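Local coordinates for aldose-aldose oxidoreductase (Caulobacter crescentus, PDB 5A04), which probably couples the oxidation of one aldose to the reduction of another, using a bound NADP(H) cofactor, at residues R5-L14 with C29-S39. Sequence-based numbering, arbitrary orientation.
With NDP (NADPH dihydro-nicotinamide-adenine-dinucleotide phosphate), chain G.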
loop_
_atom_site.group_PDB
_atom_site.type_symbol
_atom_site.label_atom_id
_atom_site.label_comp_id
_atom_site.label_asym_id
_atom_site.label_seq_id
_atom_site.Cartn_x
_atom_site.Cartn_y
_atom_site.Cartn_z
ATOM N N ARG A 5 -16.514 -38.511 -16.132
ATOM C CA ARG A 5 -15.894 -39.045 -14.925
ATOM C C ARG A 5 -15.851 -37.995 -13.823
ATOM O O ARG A 5 -15.325 -36.894 -14.026
ATOM C CB ARG A 5 -14.472 -39.537 -15.213
ATOM C CG ARG A 5 -14.386 -40.764 -16.101
ATOM C CD ARG A 5 -12.991 -40.878 -16.697
ATOM N NE ARG A 5 -12.653 -39.684 -17.466
ATOM C CZ ARG A 5 -11.455 -39.431 -17.983
ATOM N NH1 ARG A 5 -10.456 -40.290 -17.814
ATOM N NH2 ARG A 5 -11.257 -38.312 -18.669
ATOM N N LYS A 6 -16.400 -38.336 -12.659
ATOM C CA LYS A 6 -16.306 -37.459 -11.491
ATOM C C LYS A 6 -15.561 -38.146 -10.357
ATOM O O LYS A 6 -15.878 -39.274 -9.990
ATOM C CB LYS A 6 -17.691 -37.027 -11.022
ATOM C CG LYS A 6 -18.448 -36.204 -12.061
ATOM C CD LYS A 6 -19.667 -35.535 -11.461
ATOM C CE LYS A 6 -20.417 -34.727 -12.504
ATOM N NZ LYS A 6 -20.662 -35.543 -13.726
ATOM N N LEU A 7 -14.572 -37.463 -9.794
ATOM C CA LEU A 7 -13.864 -38.004 -8.644
ATOM C C LEU A 7 -14.613 -37.636 -7.376
ATOM O O LEU A 7 -15.220 -36.573 -7.307
ATOM C CB LEU A 7 -12.427 -37.489 -8.596
ATOM C CG LEU A 7 -11.586 -37.952 -9.786
ATOM C CD1 LEU A 7 -10.123 -37.717 -9.488
ATOM C CD2 LEU A 7 -11.845 -39.426 -10.101
ATOM N N GLY A 8 -14.564 -38.509 -6.373
ATOM C CA GLY A 8 -15.338 -38.305 -5.159
ATOM C C GLY A 8 -14.572 -37.585 -4.057
ATOM O O GLY A 8 -13.478 -37.989 -3.688
ATOM N N TYR A 9 -15.161 -36.512 -3.536
ATOM C CA TYR A 9 -14.588 -35.766 -2.413
ATOM C C TYR A 9 -15.159 -36.191 -1.062
ATOM O O TYR A 9 -16.378 -36.313 -0.909
ATOM C CB TYR A 9 -14.854 -34.264 -2.587
ATOM C CG TYR A 9 -13.851 -33.509 -3.411
ATOM C CD1 TYR A 9 -13.845 -33.587 -4.805
ATOM C CD2 TYR A 9 -12.940 -32.663 -2.793
ATOM C CE1 TYR A 9 -12.915 -32.874 -5.554
ATOM C CE2 TYR A 9 -12.017 -31.951 -3.517
ATOM C CZ TYR A 9 -12.000 -32.046 -4.890
ATOM O OH TYR A 9 -11.065 -31.310 -5.595
ATOM N N ALA A 10 -14.281 -36.393 -0.081
ATOM C CA ALA A 10 -14.677 -36.384 1.313
ATOM C C ALA A 10 -14.363 -34.999 1.875
ATOM O O ALA A 10 -13.229 -34.546 1.788
ATOM C CB ALA A 10 -13.934 -37.483 2.111
ATOM N N ILE A 11 -15.367 -34.316 2.413
ATOM C CA ILE A 11 -15.145 -33.018 3.045
ATOM C C ILE A 11 -14.907 -33.239 4.537
ATOM O O ILE A 11 -15.722 -33.863 5.229
ATOM C CB ILE A 11 -16.337 -32.056 2.819
ATOM C CG1 ILE A 11 -16.605 -31.881 1.315
ATOM C CG2 ILE A 11 -16.065 -30.697 3.468
ATOM C CD1 ILE A 11 -15.420 -31.348 0.513
ATOM N N LEU A 12 -13.766 -32.757 5.029
ATOM C CA LEU A 12 -13.360 -33.021 6.400
ATOM C C LEU A 12 -13.292 -31.708 7.175
ATOM O O LEU A 12 -12.503 -30.826 6.838
ATOM C CB LEU A 12 -12.008 -33.758 6.415
ATOM C CG LEU A 12 -11.516 -34.309 7.761
ATOM C CD1 LEU A 12 -10.523 -35.457 7.510
ATOM C CD2 LEU A 12 -10.847 -33.226 8.588
ATOM N N GLY A 13 -14.120 -31.598 8.212
ATOM C CA GLY A 13 -14.230 -30.382 9.015
ATOM C C GLY A 13 -15.408 -29.549 8.545
ATOM O O GLY A 13 -15.255 -28.682 7.686
ATOM N N LEU A 14 -16.591 -29.818 9.094
ATOM C CA LEU A 14 -17.825 -29.220 8.571
ATOM C C LEU A 14 -18.134 -27.881 9.261
ATOM O O LEU A 14 -19.159 -27.707 9.952
ATOM C CB LEU A 14 -18.986 -30.214 8.709
ATOM C CG LEU A 14 -18.748 -31.582 8.040
ATOM C CD1 LEU A 14 -19.977 -32.492 8.128
ATOM C CD2 LEU A 14 -18.294 -31.439 6.570
ATOM N N CYS A 29 -19.652 -28.284 -10.629
ATOM C CA CYS A 29 -18.495 -29.089 -11.027
ATOM C C CYS A 29 -18.806 -30.039 -12.165
ATOM O O CYS A 29 -19.918 -30.558 -12.267
ATOM C CB CYS A 29 -17.966 -29.910 -9.857
ATOM S SG CYS A 29 -17.188 -28.919 -8.582
ATOM N N GLU A 30 -17.797 -30.296 -12.989
ATOM C CA GLU A 30 -17.929 -31.247 -14.087
ATOM C C GLU A 30 -17.162 -32.534 -13.855
ATOM O O GLU A 30 -17.420 -33.534 -14.524
ATOM C CB GLU A 30 -17.441 -30.632 -15.393
ATOM C CG GLU A 30 -18.237 -29.443 -15.847
ATOM C CD GLU A 30 -17.601 -28.782 -17.046
ATOM O OE1 GLU A 30 -16.478 -28.257 -16.904
ATOM O OE2 GLU A 30 -18.219 -28.805 -18.132
ATOM N N HIS A 31 -16.208 -32.510 -12.924
ATOM C CA HIS A 31 -15.339 -33.669 -12.717
ATOM C C HIS A 31 -15.189 -34.041 -11.257
ATOM O O HIS A 31 -14.295 -34.811 -10.899
ATOM C CB HIS A 31 -13.962 -33.405 -13.327
ATOM C CG HIS A 31 -14.009 -33.200 -14.804
ATOM N ND1 HIS A 31 -14.324 -34.215 -15.683
ATOM C CD2 HIS A 31 -13.823 -32.091 -15.556
ATOM C CE1 HIS A 31 -14.319 -33.740 -16.916
ATOM N NE2 HIS A 31 -14.018 -32.455 -16.866
ATOM N N SER A 32 -16.077 -33.502 -10.426
ATOM C CA SER A 32 -16.030 -33.713 -8.984
ATOM C C SER A 32 -17.417 -33.951 -8.431
ATOM O O SER A 32 -18.378 -33.355 -8.900
ATOM C CB SER A 32 -15.408 -32.500 -8.280
ATOM O OG SER A 32 -14.237 -32.101 -8.967
ATOM N N ARG A 33 -17.516 -34.806 -7.422
ATOM C CA ARG A 33 -18.779 -34.994 -6.719
ATOM C C ARG A 33 -18.531 -35.152 -5.231
ATOM O O ARG A 33 -17.467 -35.606 -4.804
ATOM C CB ARG A 33 -19.539 -36.212 -7.263
ATOM C CG ARG A 33 -18.819 -37.549 -7.041
ATOM C CD ARG A 33 -19.653 -38.726 -7.558
ATOM N NE ARG A 33 -20.956 -38.782 -6.905
ATOM C CZ ARG A 33 -21.201 -39.423 -5.765
ATOM N NH1 ARG A 33 -20.228 -40.076 -5.140
ATOM N NH2 ARG A 33 -22.425 -39.414 -5.246
ATOM N N LEU A 34 -19.517 -34.759 -4.441
ATOM C CA LEU A 34 -19.455 -34.938 -3.006
ATOM C C LEU A 34 -19.772 -36.400 -2.669
ATOM O O LEU A 34 -20.854 -36.890 -2.992
ATOM C CB LEU A 34 -20.436 -33.978 -2.330
ATOM C CG LEU A 34 -20.494 -34.076 -0.811
ATOM C CD1 LEU A 34 -19.113 -33.788 -0.236
ATOM C CD2 LEU A 34 -21.538 -33.109 -0.269
ATOM N N ALA A 35 -18.834 -37.094 -2.029
ATOM C CA ALA A 35 -18.973 -38.535 -1.809
ATOM C C ALA A 35 -19.037 -38.921 -0.333
ATOM O O ALA A 35 -19.613 -39.954 0.020
ATOM C CB ALA A 35 -17.827 -39.280 -2.493
ATOM N N ALA A 36 -18.443 -38.108 0.533
ATOM C CA ALA A 36 -18.371 -38.472 1.948
ATOM C C ALA A 36 -18.199 -37.250 2.842
ATOM O O ALA A 36 -17.789 -36.179 2.384
ATOM C CB ALA A 36 -17.230 -39.469 2.183
ATOM N N LEU A 37 -18.525 -37.427 4.123
ATOM C CA LEU A 37 -18.400 -36.382 5.124
ATOM C C LEU A 37 -17.579 -36.887 6.306
ATOM O O LEU A 37 -17.748 -38.032 6.747
ATOM C CB LEU A 37 -19.777 -35.928 5.616
ATOM C CG LEU A 37 -20.693 -35.373 4.522
ATOM C CD1 LEU A 37 -22.099 -35.234 5.085
ATOM C CD2 LEU A 37 -20.176 -34.043 4.021
ATOM N N VAL A 38 -16.691 -36.034 6.807
ATOM C CA VAL A 38 -15.894 -36.358 7.989
ATOM C C VAL A 38 -16.017 -35.224 8.992
ATOM O O VAL A 38 -15.713 -34.077 8.669
ATOM C CB VAL A 38 -14.416 -36.577 7.638
ATOM C CG1 VAL A 38 -13.665 -37.117 8.859
ATOM C CG2 VAL A 38 -14.281 -37.520 6.468
ATOM N N SER A 39 -16.482 -35.538 10.202
ATOM C CA SER A 39 -16.821 -34.516 11.185
ATOM C C SER A 39 -16.625 -34.998 12.611
ATOM O O SER A 39 -16.857 -36.167 12.905
ATOM C CB SER A 39 -18.281 -34.064 11.018
ATOM O OG SER A 39 -18.594 -33.038 11.957
HETATM P PA NDP G . -14.766 -22.938 11.259
HETATM O O1A NDP G . -14.374 -22.722 12.679
HETATM O O2A NDP G . -15.986 -22.237 10.729
HETATM O O5B NDP G . -14.937 -24.544 10.950
HETATM C C5B NDP G . -13.817 -25.225 11.441
HETATM C C4B NDP G . -14.263 -26.690 11.554
HETATM O O4B NDP G . -13.138 -27.550 11.751
HETATM C C3B NDP G . -15.185 -26.861 12.783
HETATM O O3B NDP G . -16.512 -26.582 12.466
HETATM C C2B NDP G . -15.064 -28.372 13.018
HETATM O O2B NDP G . -15.801 -29.069 12.196
HETATM C C1B NDP G . -13.563 -28.625 12.565
HETATM N N9A NDP G . -12.654 -28.777 13.704
HETATM C C8A NDP G . -11.879 -29.890 14.012
HETATM N N7A NDP G . -11.162 -29.737 15.142
HETATM C C5A NDP G . -11.491 -28.455 15.592
HETATM C C6A NDP G . -11.073 -27.710 16.710
HETATM N N6A NDP G . -10.170 -28.246 17.602
HETATM N N1A NDP G . -11.543 -26.447 16.945
HETATM C C2A NDP G . -12.444 -25.977 16.005
HETATM N N3A NDP G . -12.925 -26.560 14.900
HETATM C C4A NDP G . -12.427 -27.832 14.710
HETATM O O3 NDP G . -13.402 -22.408 10.476
HETATM P PN NDP G . -13.573 -22.008 8.907
HETATM O O1N NDP G . -14.292 -23.024 8.118
HETATM O O2N NDP G . -13.692 -20.516 8.691
HETATM O O5D NDP G . -11.896 -22.205 8.417
HETATM C C5D NDP G . -11.471 -23.540 8.422
HETATM C C4D NDP G . -10.249 -23.631 7.467
HETATM O O4D NDP G . -10.643 -23.102 6.163
HETATM C C3D NDP G . -9.060 -22.720 7.953
HETATM O O3D NDP G . -7.805 -23.336 7.611
HETATM C C2D NDP G . -9.230 -21.449 7.132
HETATM O O2D NDP G . -7.992 -20.813 6.864
HETATM C C1D NDP G . -9.783 -22.049 5.792
HETATM N N1N NDP G . -10.618 -21.063 5.100
HETATM C C2N NDP G . -10.371 -20.757 3.772
HETATM C C3N NDP G . -11.176 -19.855 3.135
HETATM C C7N NDP G . -10.917 -19.526 1.734
HETATM O O7N NDP G . -11.507 -18.595 1.155
HETATM N N7N NDP G . -9.989 -20.281 1.023
HETATM C C4N NDP G . -12.316 -19.180 3.814
HETATM C C5N NDP G . -12.467 -19.541 5.231
HETATM C C6N NDP G . -11.665 -20.433 5.810
HETATM P P2B NDP G . -16.620 -30.451 12.821
HETATM O O1X NDP G . -15.464 -31.192 13.454
HETATM O O2X NDP G . -17.570 -29.766 13.756
HETATM O O3X NDP G . -17.217 -31.071 11.560
#
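Tyr9 O accepts two backbone bonds at once, from Ala35 N at 2.8 Å and Ala36 N at 3.1 Å, because a beta bulge at Ala35 shifts the register of two parallel strands by one residue. Ala35, with psi near -27°, turns its methyl group toward Gly8, and Ala35 CB lies 3.8 Å from Gly8 CA; the methyl takes up the space beside that carbon, which suits a residue with no side chain. On both sides of the bulge the pairing is regular: Tyr9 N bonds almost straight to Arg33 O, Ile11 N to Ala36 O, and Val38 N to Ile11 O.

The methyl groups of Ala10 and Ala36 meet on one face, followed by Leu12, whose CG lies against Val38 CB at 3.7 Å. On the other, Leu34 CG stands anti to the backbone N (chi1 179°), which brings CD1 to 3.5 Å from Ile11 CG1, the two side chains crossing at about a right angle. Nearer the strand start, Tyr9 CE1 rests on Ser32 CB, while its hydroxyl bonds to Leu297 O.

At the C-terminal ends the pair meets NADPH. Leu14 N donates to NDP O3X of the 2'-phosphate (2.8 Å), the group that sets NADPH apart from NADH; Ser39 OG is modelled implausibly close to the same oxygen, so the length of that bond is doubtful. Gly13, whose positive phi favours glycine, is probably the first glycine of the GxGxxA turn of a Rossmann fold.

Helix 16-22 connects the two neighbouring parallel strands as a beta-alpha-beta crossover. Strand 76-79 bonds to the far edge of strand 7-12, helix 292-306 packs on Leu7 and Tyr9, and helix 42-52 touches Leu34 and Leu37.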